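Local structure of OxsB protein (Bacillus megaterium, 5UL3) at residues G312-R317 with D362-G367; D175-I180 with G207-I212. The protein catalyses the cobalamin-dependent, radical S-adenosylmethionine-driven oxidative ring contraction of dAMP to an oxetane aldehyde in the biosynthesis of oxetanocin A. All blocks are in the same frame, centred on the assembly; numbering follows the deposited sequence.

Contact 1: G312-R317 with D362-G367. With SF4 (iron/sulfur cluster), chain B.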
loop_
_atom_site.group_PDB
_atom_site.type_symbol
_atom_site.label_atom_id
_atom_site.label_comp_id
_atom_site.label_asym_id
_atom_site.label_seq_id
_atom_site.Cartn_x
_atom_site.Cartn_y
_atom_site.Cartn_z
ATOM N N GLY A 312 -8.955 -0.323 -7.658
ATOM C CA GLY A 312 -9.963 -1.357 -7.513
ATOM C C GLY A 312 -9.459 -2.751 -7.836
ATOM O O GLY A 312 -8.300 -2.986 -8.202
ATOM N N CYS A 313 -10.383 -3.702 -7.699
ATOM C CA CYS A 313 -10.127 -5.109 -7.960
ATOM C C CYS A 313 -11.317 -5.634 -8.750
ATOM O O CYS A 313 -12.447 -5.526 -8.281
ATOM C CB CYS A 313 -9.979 -5.891 -6.661
ATOM S SG CYS A 313 -9.676 -7.679 -6.940
ATOM N N ASP A 314 -11.066 -6.180 -9.937
ATOM C CA ASP A 314 -12.179 -6.691 -10.729
ATOM C C ASP A 314 -12.719 -8.000 -10.170
ATOM O O ASP A 314 -13.863 -8.358 -10.471
ATOM C CB ASP A 314 -11.770 -6.861 -12.194
ATOM C CG ASP A 314 -10.455 -7.585 -12.361
ATOM O OD1 ASP A 314 -10.314 -8.721 -11.864
ATOM O OD2 ASP A 314 -9.563 -7.016 -13.021
ATOM N N TYR A 315 -11.933 -8.701 -9.344
ATOM C CA TYR A 315 -12.406 -9.938 -8.719
ATOM C C TYR A 315 -13.304 -9.638 -7.524
ATOM O O TYR A 315 -14.497 -9.964 -7.531
ATOM C CB TYR A 315 -11.218 -10.805 -8.299
ATOM C CG TYR A 315 -11.617 -12.137 -7.723
ATOM C CD1 TYR A 315 -12.285 -13.083 -8.505
ATOM C CD2 TYR A 315 -11.303 -12.469 -6.409
ATOM C CE1 TYR A 315 -12.639 -14.330 -7.974
ATOM C CE2 TYR A 315 -11.667 -13.728 -5.875
ATOM C CZ TYR A 315 -12.332 -14.631 -6.666
ATOM O OH TYR A 315 -12.678 -15.858 -6.109
ATOM N N SER A 316 -12.729 -9.045 -6.469
ATOM C CA SER A 316 -13.470 -8.454 -5.353
ATOM C C SER A 316 -14.285 -9.477 -4.562
ATOM O O SER A 316 -15.205 -9.102 -3.835
ATOM C CB SER A 316 -14.379 -7.314 -5.840
ATOM O OG SER A 316 -13.675 -6.090 -5.991
ATOM N N ARG A 317 -13.945 -10.765 -4.646
ATOM C CA ARG A 317 -14.741 -11.814 -4.024
ATOM C C ARG A 317 -14.087 -12.487 -2.834
ATOM O O ARG A 317 -14.718 -13.362 -2.220
ATOM C CB ARG A 317 -15.089 -12.879 -5.057
ATOM C CG ARG A 317 -16.099 -12.401 -6.048
ATOM C CD ARG A 317 -16.283 -13.488 -7.080
ATOM N NE ARG A 317 -17.394 -13.263 -7.992
ATOM C CZ ARG A 317 -17.366 -12.441 -9.038
ATOM N NH1 ARG A 317 -16.298 -11.683 -9.304
ATOM N NH2 ARG A 317 -18.429 -12.360 -9.816
ATOM N N ASP A 362 -0.995 -0.577 -6.492
ATOM C CA ASP A 362 -2.185 -1.257 -7.032
ATOM C C ASP A 362 -2.585 -2.463 -6.187
ATOM O O ASP A 362 -1.754 -3.314 -5.852
ATOM C CB ASP A 362 -1.925 -1.748 -8.461
ATOM C CG ASP A 362 -1.430 -0.675 -9.384
ATOM O OD1 ASP A 362 -0.592 0.165 -8.975
ATOM O OD2 ASP A 362 -1.821 -0.716 -10.558
ATOM N N GLU A 363 -3.882 -2.560 -5.882
ATOM C CA GLU A 363 -4.422 -3.833 -5.413
ATOM C C GLU A 363 -4.256 -4.912 -6.470
ATOM O O GLU A 363 -4.009 -6.082 -6.145
ATOM C CB GLU A 363 -5.904 -3.674 -5.052
ATOM C CG GLU A 363 -6.148 -2.905 -3.764
ATOM C CD GLU A 363 -7.614 -2.911 -3.389
ATOM O OE1 GLU A 363 -8.421 -2.468 -4.237
ATOM O OE2 GLU A 363 -7.948 -3.407 -2.282
ATOM N N GLU A 364 -4.412 -4.540 -7.736
ATOM C CA GLU A 364 -4.458 -5.469 -8.869
ATOM C C GLU A 364 -3.728 -4.795 -10.026
ATOM O O GLU A 364 -4.333 -4.063 -10.822
ATOM C CB GLU A 364 -5.900 -5.822 -9.242
ATOM C CG GLU A 364 -6.010 -6.731 -10.454
ATOM C CD GLU A 364 -7.448 -7.091 -10.810
ATOM O OE1 GLU A 364 -8.389 -6.374 -10.394
ATOM O OE2 GLU A 364 -7.628 -8.110 -11.509
ATOM N N PHE A 365 -2.427 -5.076 -10.142
ATOM C CA PHE A 365 -1.624 -4.440 -11.181
ATOM C C PHE A 365 -2.039 -4.907 -12.575
ATOM O O PHE A 365 -2.100 -4.102 -13.511
ATOM C CB PHE A 365 -0.142 -4.729 -10.926
ATOM C CG PHE A 365 0.785 -4.096 -11.924
ATOM C CD1 PHE A 365 0.923 -2.711 -11.986
ATOM C CD2 PHE A 365 1.549 -4.879 -12.779
ATOM C CE1 PHE A 365 1.799 -2.131 -12.900
ATOM C CE2 PHE A 365 2.441 -4.300 -13.694
ATOM C CZ PHE A 365 2.553 -2.923 -13.762
ATOM N N ILE A 366 -2.359 -6.196 -12.732
ATOM C CA ILE A 366 -2.596 -6.735 -14.075
ATOM C C ILE A 366 -4.028 -6.474 -14.536
ATOM O O ILE A 366 -4.260 -5.972 -15.646
ATOM C CB ILE A 366 -2.262 -8.236 -14.106
ATOM C CG1 ILE A 366 -0.792 -8.438 -13.741
ATOM C CG2 ILE A 366 -2.552 -8.817 -15.477
ATOM C CD1 ILE A 366 -0.486 -9.843 -13.393
ATOM N N GLY A 367 -5.004 -6.803 -13.709
ATOM C CA GLY A 367 -6.369 -6.408 -14.017
ATOM C C GLY A 367 -7.073 -7.320 -15.013
ATOM O O GLY A 367 -6.602 -8.405 -15.392
HETATM FE FE1 SF4 B . -9.058 -10.699 -3.215
HETATM FE FE2 SF4 B . -6.764 -9.298 -3.598
HETATM FE FE3 SF4 B . -8.901 -8.221 -2.163
HETATM FE FE4 SF4 B . -9.098 -8.516 -4.874
HETATM S S1 SF4 B . -7.630 -7.142 -3.742
HETATM S S2 SF4 B . -10.701 -9.079 -3.326
HETATM S S3 SF4 B . -7.957 -10.494 -5.160
HETATM S S4 SF4 B . -7.599 -10.044 -1.602
HETATM O O HOH W 1 -5.705 -1.930 -8.540
HETATM O O HOH W 2 -7.767 -0.141 -5.225
#

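Contact 2: D175-I180 with G207-I212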
loop_
_atom_site.group_PDB
_atom_site.type_symbol
_atom_site.label_atom_id
_atom_site.label_comp_id
_atom_site.label_asym_id
_atom_site.label_seq_id
_atom_site.Cartn_x
_atom_site.Cartn_y
_atom_site.Cartn_z
ATOM N N ASP A 175 -0.732 29.540 10.032
ATOM C CA ASP A 175 0.011 30.372 9.093
ATOM C C ASP A 175 -0.646 30.386 7.717
ATOM O O ASP A 175 -0.768 31.447 7.101
ATOM C CB ASP A 175 1.455 29.876 8.998
ATOM C CG ASP A 175 2.286 30.668 7.987
ATOM O OD1 ASP A 175 2.509 31.872 8.211
ATOM O OD2 ASP A 175 2.723 30.081 6.976
ATOM N N SER A 176 -1.084 29.225 7.222
ATOM C CA SER A 176 -1.613 29.143 5.860
ATOM C C SER A 176 -3.075 29.573 5.744
ATOM O O SER A 176 -3.504 29.957 4.646
ATOM C CB SER A 176 -1.468 27.716 5.319
ATOM O OG SER A 176 -2.282 26.812 6.041
ATOM N N GLN A 177 -3.848 29.504 6.824
ATOM C CA GLN A 177 -5.249 29.918 6.824
ATOM C C GLN A 177 -6.066 29.218 5.732
ATOM O O GLN A 177 -6.652 29.872 4.865
ATOM C CB GLN A 177 -5.361 31.431 6.693
ATOM C CG GLN A 177 -4.898 32.148 7.951
ATOM C CD GLN A 177 -5.783 31.804 9.126
ATOM O OE1 GLN A 177 -7.009 31.851 9.022
ATOM N NE2 GLN A 177 -5.174 31.439 10.244
ATOM N N PRO A 178 -6.118 27.892 5.751
ATOM C CA PRO A 178 -6.821 27.166 4.683
ATOM C C PRO A 178 -8.328 27.353 4.774
ATOM O O PRO A 178 -8.892 27.604 5.838
ATOM C CB PRO A 178 -6.434 25.704 4.944
ATOM C CG PRO A 178 -6.178 25.651 6.424
ATOM C CD PRO A 178 -5.565 26.990 6.774
ATOM N N ASP A 179 -8.987 27.195 3.623
ATOM C CA ASP A 179 -10.443 27.166 3.591
ATOM C C ASP A 179 -11.013 25.779 3.827
ATOM O O ASP A 179 -12.147 25.656 4.297
ATOM C CB ASP A 179 -10.935 27.690 2.246
ATOM C CG ASP A 179 -10.396 29.062 1.954
ATOM O OD1 ASP A 179 -10.534 29.928 2.840
ATOM O OD2 ASP A 179 -9.767 29.255 0.901
ATOM N N ILE A 180 -10.255 24.739 3.494
ATOM C CA ILE A 180 -10.649 23.353 3.728
ATOM C C ILE A 180 -9.454 22.649 4.341
ATOM O O ILE A 180 -8.334 22.793 3.838
ATOM C CB ILE A 180 -11.068 22.637 2.428
ATOM C CG1 ILE A 180 -12.285 23.329 1.793
ATOM C CG2 ILE A 180 -11.444 21.159 2.732
ATOM C CD1 ILE A 180 -12.524 22.916 0.339
ATOM N N GLY A 207 -11.504 31.619 16.815
ATOM C CA GLY A 207 -11.355 32.568 15.731
ATOM C C GLY A 207 -9.992 32.600 15.074
ATOM O O GLY A 207 -9.697 33.556 14.352
ATOM N N ASP A 208 -9.154 31.588 15.290
ATOM C CA ASP A 208 -7.839 31.523 14.652
ATOM C C ASP A 208 -7.859 30.815 13.298
ATOM O O ASP A 208 -6.923 30.996 12.506
ATOM C CB ASP A 208 -6.848 30.793 15.556
ATOM C CG ASP A 208 -6.645 31.503 16.883
ATOM O OD1 ASP A 208 -6.648 32.755 16.882
ATOM O OD2 ASP A 208 -6.494 30.809 17.914
ATOM N N LEU A 209 -8.882 30.001 13.045
ATOM C CA LEU A 209 -9.067 29.270 11.794
ATOM C C LEU A 209 -10.535 29.350 11.411
ATOM O O LEU A 209 -11.408 29.426 12.277
ATOM C CB LEU A 209 -8.697 27.770 11.913
ATOM C CG LEU A 209 -7.261 27.315 12.161
ATOM C CD1 LEU A 209 -7.216 25.815 12.484
ATOM C CD2 LEU A 209 -6.374 27.651 10.975
ATOM N N SER A 210 -10.811 29.307 10.112
ATOM C CA SER A 210 -12.183 29.118 9.642
ATOM C C SER A 210 -12.122 28.231 8.407
ATOM O O SER A 210 -11.660 28.664 7.350
ATOM C CB SER A 210 -12.870 30.453 9.348
ATOM O OG SER A 210 -12.986 31.220 10.541
ATOM N N SER A 211 -12.572 26.988 8.552
ATOM C CA SER A 211 -12.383 25.987 7.513
ATOM C C SER A 211 -13.499 24.956 7.557
ATOM O O SER A 211 -14.010 24.598 8.627
ATOM C CB SER A 211 -11.032 25.268 7.662
ATOM O OG SER A 211 -9.949 26.168 7.823
ATOM N N ILE A 212 -13.862 24.482 6.366
ATOM C CA ILE A 212 -14.530 23.194 6.238
ATOM C C ILE A 212 -13.542 22.106 6.628
ATOM O O ILE A 212 -12.409 22.078 6.128
ATOM C CB ILE A 212 -15.009 22.990 4.793
ATOM C CG1 ILE A 212 -16.000 24.080 4.387
ATOM C CG2 ILE A 212 -15.609 21.570 4.619
ATOM C CD1 ILE A 212 -16.328 24.041 2.894
HETATM O O HOH W 3 -8.512 29.425 8.289
#

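Contact 1: G312-R317 with D362-G367
The backbone N of Asp314 donates a hydrogen bond to Glu364 OE1 over 2.7 Å at an N-H...O angle of 164°, using the oxygen's syn lone pair. Glu364 arrives there because its CG lies anti to the backbone N (chi1 177°) and the chain stays extended beyond it. The two side chains cross nearly perpendicularly, their carboxylate planes 64° apart, and the carboxylates come close, with Asp314 OD1 2.8 Å from Glu364 OE2; the detail is doubtful, since Asp314 is modelled in two conformers. A salt bridge from Arg399 to Glu364 OE2 would offset part of the negative charge.

Two waters supply further polar links. One accepts from Glu364 N and lies within donating distance of Gly312 O (2.8 Å); the other accepts from Gly312 N and donates to Glu363 OE1 (2.6 Å). Glu363 OE1 also has a salt bridge to Arg323, while its OE2 hydrogen-bonds cobalamin.

Metal ligation defines the site: Cys313 SG binds FE4 of the iron-sulfur cluster at 2.3 Å, and Cys318 and Cys321 complete the three-cysteine set of this radical SAM enzyme. Ser316 OG donates to Cys313 O (2.7 Å), linking Ser316 back to the cysteine's backbone three residues earlier.

Segment 312-317 leaves strand 305-311 and segment 362-367 follows its parallel neighbour 357-360, while Ile366 packs on helix 410-426.

Contact 2: D175-I180 with G207-I212
Gln177 reaches Asp208 through its amide: NE2 donates to Asp208 O over 2.9 Å, at an N-H...O angle of 169° and with the acceptor in the amide plane. A bend at chi2 (-64°) turns the end of this side chain towards the other segment, and NE2 also bonds Leu174 O at the end of helix 166-176. Farther along, Ser211 OG donates to Pro178 O (2.7 Å) from above the carbonyl plane, a less regular approach. Ile212 N donates to Asp179 O at 2.9 Å, and that same oxygen receives a CA-H...O contact from Ser211.

Apolar groups fill in beside these bonds. Leu209 CD2 lies 4.3 Å from Pro178 CD, while Ile180 and Ile212 run side by side, with CG1 of the former 4.1 Å from CB of the latter. These isoleucines form a parallel beta bridge (CA-CA 4.6 Å) where strands 180-184 and 212-216 start, adjacent strands in the Rossmann fold that houses cobalamin; helix 190-205 makes the beta-alpha-beta crossover between them.

A water mediates the next layer, accepting from Ser210 N at 2.9 Å and lying within donating distance of both Gln177 OE1 and Pro178 O. Both segments leave helices by turns: Gln177 follows helix 166-176 with positive phi, and Gly207 closes helix 190-205 with a Schellman motif. Outside the pair, Asp179 OD2 takes a bond from Thr119 N on the neighbouring strand 119-124, Leu209 is buried against Leu173 and Ile204, and both isoleucines abut helix 242-252.

From the N terminus, contact 2 comes first: 175-180 and 207-212 close a loop of 26 intervening residues containing the remainder of strand 180-184 and helix 190-205, within the cobalamin-housing Rossmann fold. Contact 1 closes later, across the 44 residues that separate 312-317 from 362-367 and include helix 335-351, in the partial TIM barrel of the radical SAM domain. The two loops are in series, neither nested nor crossed. The centres of contacts 1 and 2 lie about 38 Å apart and their nearest atoms about 24 Å. Cobalamin relates the two domains: contact 1 is at its pocket, whereas the Ile180 side chain of contact 2 stops about 7 Å from it.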